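Side-chain contact in Aar187cp (Eremothecium gossypii, PDB 3ZIL), which probably regulates sister-chromatid cohesion by acting on cohesin, as the Wap1-domain part of the Wpl1 protein: residues 22-27 against 57-62. Sequence-based numbering, arbitrary orientation.
Sequences EDLDFI and CQYIVK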
loop_
_atom_site.group_PDB
_atom_site.type_symbol
_atom_site.label_atom_id
_atom_site.label_comp_id
_atom_site.label_asym_id
_atom_site.label_seq_id
_atom_site.Cartn_x
_atom_site.Cartn_y
_atom_site.Cartn_z
ATOM N N GLU A 22 5.195 -24.253 -35.832
ATOM C CA GLU A 22 6.587 -24.540 -36.184
ATOM C C GLU A 22 7.487 -23.437 -35.624
ATOM O O GLU A 22 8.559 -23.717 -35.081
ATOM C CB GLU A 22 6.733 -24.749 -37.701
ATOM C CG GLU A 22 8.033 -24.242 -38.322
ATOM C CD GLU A 22 8.066 -24.383 -39.868
ATOM O OE1 GLU A 22 7.254 -23.707 -40.591
ATOM O OE2 GLU A 22 8.939 -25.160 -40.361
ATOM N N ASP A 23 7.029 -22.198 -35.704
ATOM C CA ASP A 23 7.718 -21.080 -35.058
ATOM C C ASP A 23 7.982 -21.362 -33.587
ATOM O O ASP A 23 9.031 -20.992 -33.084
ATOM C CB ASP A 23 6.866 -19.808 -35.093
ATOM C CG ASP A 23 6.781 -19.188 -36.460
ATOM O OD1 ASP A 23 7.501 -19.670 -37.406
ATOM O OD2 ASP A 23 5.970 -18.229 -36.554
ATOM N N LEU A 24 7.008 -21.971 -32.901
ATOM C CA LEU A 24 7.075 -22.136 -31.452
ATOM C C LEU A 24 7.964 -23.263 -31.055
ATOM O O LEU A 24 8.701 -23.149 -30.066
ATOM C CB LEU A 24 5.705 -22.356 -30.859
ATOM C CG LEU A 24 4.940 -21.071 -30.614
ATOM C CD1 LEU A 24 3.811 -21.421 -29.640
ATOM C CD2 LEU A 24 5.785 -19.939 -30.039
ATOM N N ASP A 25 7.925 -24.345 -31.842
ATOM C CA ASP A 25 8.901 -25.437 -31.684
ATOM C C ASP A 25 10.305 -24.881 -31.781
ATOM O O ASP A 25 11.194 -25.312 -31.102
ATOM C CB ASP A 25 8.750 -26.507 -32.770
ATOM C CG ASP A 25 7.423 -27.216 -32.704
ATOM O OD1 ASP A 25 6.745 -27.132 -31.663
ATOM O OD2 ASP A 25 7.032 -27.830 -33.703
ATOM N N PHE A 26 10.498 -23.938 -32.680
ATOM C CA PHE A 26 11.805 -23.414 -32.828
ATOM C C PHE A 26 12.201 -22.553 -31.620
ATOM O O PHE A 26 13.262 -22.741 -31.022
ATOM C CB PHE A 26 11.919 -22.626 -34.142
ATOM C CG PHE A 26 13.219 -21.897 -34.268
ATOM C CD1 PHE A 26 13.361 -20.610 -33.727
ATOM C CD2 PHE A 26 14.330 -22.516 -34.869
ATOM C CE1 PHE A 26 14.564 -19.934 -33.829
ATOM C CE2 PHE A 26 15.547 -21.851 -34.957
ATOM C CZ PHE A 26 15.662 -20.562 -34.436
ATOM N N ILE A 27 11.362 -21.580 -31.284
ATOM C CA ILE A 27 11.727 -20.552 -30.307
ATOM C C ILE A 27 11.773 -21.171 -28.900
ATOM O O ILE A 27 12.554 -20.732 -28.031
ATOM C CB ILE A 27 10.723 -19.364 -30.323
ATOM C CG1 ILE A 27 11.462 -18.063 -30.082
ATOM C CG2 ILE A 27 9.627 -19.552 -29.301
ATOM C CD1 ILE A 27 12.357 -17.710 -31.254
ATOM N N CYS A 57 -0.661 -14.573 -30.021
ATOM C CA CYS A 57 -1.070 -14.598 -28.630
ATOM C C CYS A 57 -2.300 -15.484 -28.404
ATOM O O CYS A 57 -2.323 -16.249 -27.469
ATOM C CB CYS A 57 -1.302 -13.195 -28.060
ATOM S SG CYS A 57 0.158 -12.116 -27.968
ATOM N N GLN A 58 -3.313 -15.379 -29.250
ATOM C CA GLN A 58 -4.533 -16.183 -29.138
ATOM C C GLN A 58 -4.205 -17.656 -29.308
ATOM O O GLN A 58 -4.561 -18.505 -28.474
ATOM C CB GLN A 58 -5.576 -15.705 -30.160
ATOM C CG GLN A 58 -6.372 -14.483 -29.706
ATOM C CD GLN A 58 -6.962 -13.685 -30.884
ATOM O OE1 GLN A 58 -6.242 -12.977 -31.607
ATOM N NE2 GLN A 58 -8.279 -13.792 -31.077
ATOM N N TYR A 59 -3.410 -17.929 -30.336
ATOM C CA TYR A 59 -2.890 -19.258 -30.585
ATOM C C TYR A 59 -2.212 -19.875 -29.338
ATOM O O TYR A 59 -2.584 -20.975 -28.873
ATOM C CB TYR A 59 -1.948 -19.253 -31.797
ATOM C CG TYR A 59 -1.365 -20.617 -32.013
ATOM C CD1 TYR A 59 -0.195 -20.973 -31.360
ATOM C CD2 TYR A 59 -2.012 -21.587 -32.817
ATOM C CE1 TYR A 59 0.348 -22.229 -31.488
ATOM C CE2 TYR A 59 -1.463 -22.872 -32.975
ATOM C CZ TYR A 59 -0.274 -23.179 -32.273
ATOM O OH TYR A 59 0.379 -24.391 -32.330
ATOM N N ILE A 60 -1.205 -19.190 -28.795
ATOM C CA ILE A 60 -0.546 -19.649 -27.547
ATOM C C ILE A 60 -1.577 -19.963 -26.476
ATOM O O ILE A 60 -1.566 -21.031 -25.807
ATOM C CB ILE A 60 0.497 -18.609 -27.050
ATOM C CG1 ILE A 60 1.664 -18.512 -28.041
ATOM C CG2 ILE A 60 0.972 -18.942 -25.631
ATOM C CD1 ILE A 60 2.516 -17.227 -27.849
ATOM N N VAL A 61 -2.519 -19.060 -26.286
ATOM C CA VAL A 61 -3.333 -19.205 -25.087
ATOM C C VAL A 61 -4.282 -20.376 -25.325
ATOM O O VAL A 61 -4.506 -21.195 -24.409
ATOM C CB VAL A 61 -4.044 -17.858 -24.766
ATOM C CG1 VAL A 61 -5.275 -18.063 -23.905
ATOM C CG2 VAL A 61 -3.057 -16.920 -24.093
ATOM N N LYS A 62 -4.786 -20.529 -26.570
ATOM C CA LYS A 62 -5.735 -21.650 -26.805
ATOM C C LYS A 62 -5.124 -23.008 -26.811
ATOM O O LYS A 62 -5.812 -23.970 -26.520
ATOM C CB LYS A 62 -6.474 -21.540 -28.157
ATOM C CG LYS A 62 -7.336 -20.296 -28.299
ATOM C CD LYS A 62 -8.033 -20.217 -29.666
ATOM C CE LYS A 62 -9.113 -21.291 -29.789
ATOM N NZ LYS A 62 -10.377 -20.810 -30.431
#
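Tyr-59 and Ile-60, neighbours on helix 54-72, both meet one methyl group of Leu-24, which reaches across from the short helix 20-27; the area buried is small, 102 Å². Tyr-59 comes first along the helix. Its ring carbon CE1 lies 4.0 Å from Leu-24 CD1, and the methyl sits at the ring edge, near the ring plane, so the touch is edge-on rather than a CH-pi contact over the face. CB points toward helix 20-27, and CG anti to the backbone N (chi1 177°) carries the ring out until CE1 meets the methyl; the two side chains run past each other in opposite directions. Tyrosine suits this partly exposed position because its carbon edge can pack while OH lies beyond CZ, farther from Leu-24 CD1 than CE1 is. The ring also meets that of Tyr-63.

Ile-60 follows, its CG1 4.0 Å from the same Leu-24 CD1. Its chi1 of -66°, with CG1 anti to the carbonyl carbon, brings that branch nearer, and the aliphatic chains cross at about a right angle. Beta-branched isoleucine suits this buried site: CG1 takes Leu-24, and the side chain also touches Val-68 and Ile-94. Buried Leu-24 has the length for its end methyl to serve both partners.

No hydrogen bond joins the segments, so this contact near the N-terminal end of the all-helical domain is non-directional apolar packing; directional pairing close by comes from the Asp-25 to Arg-64 salt bridge.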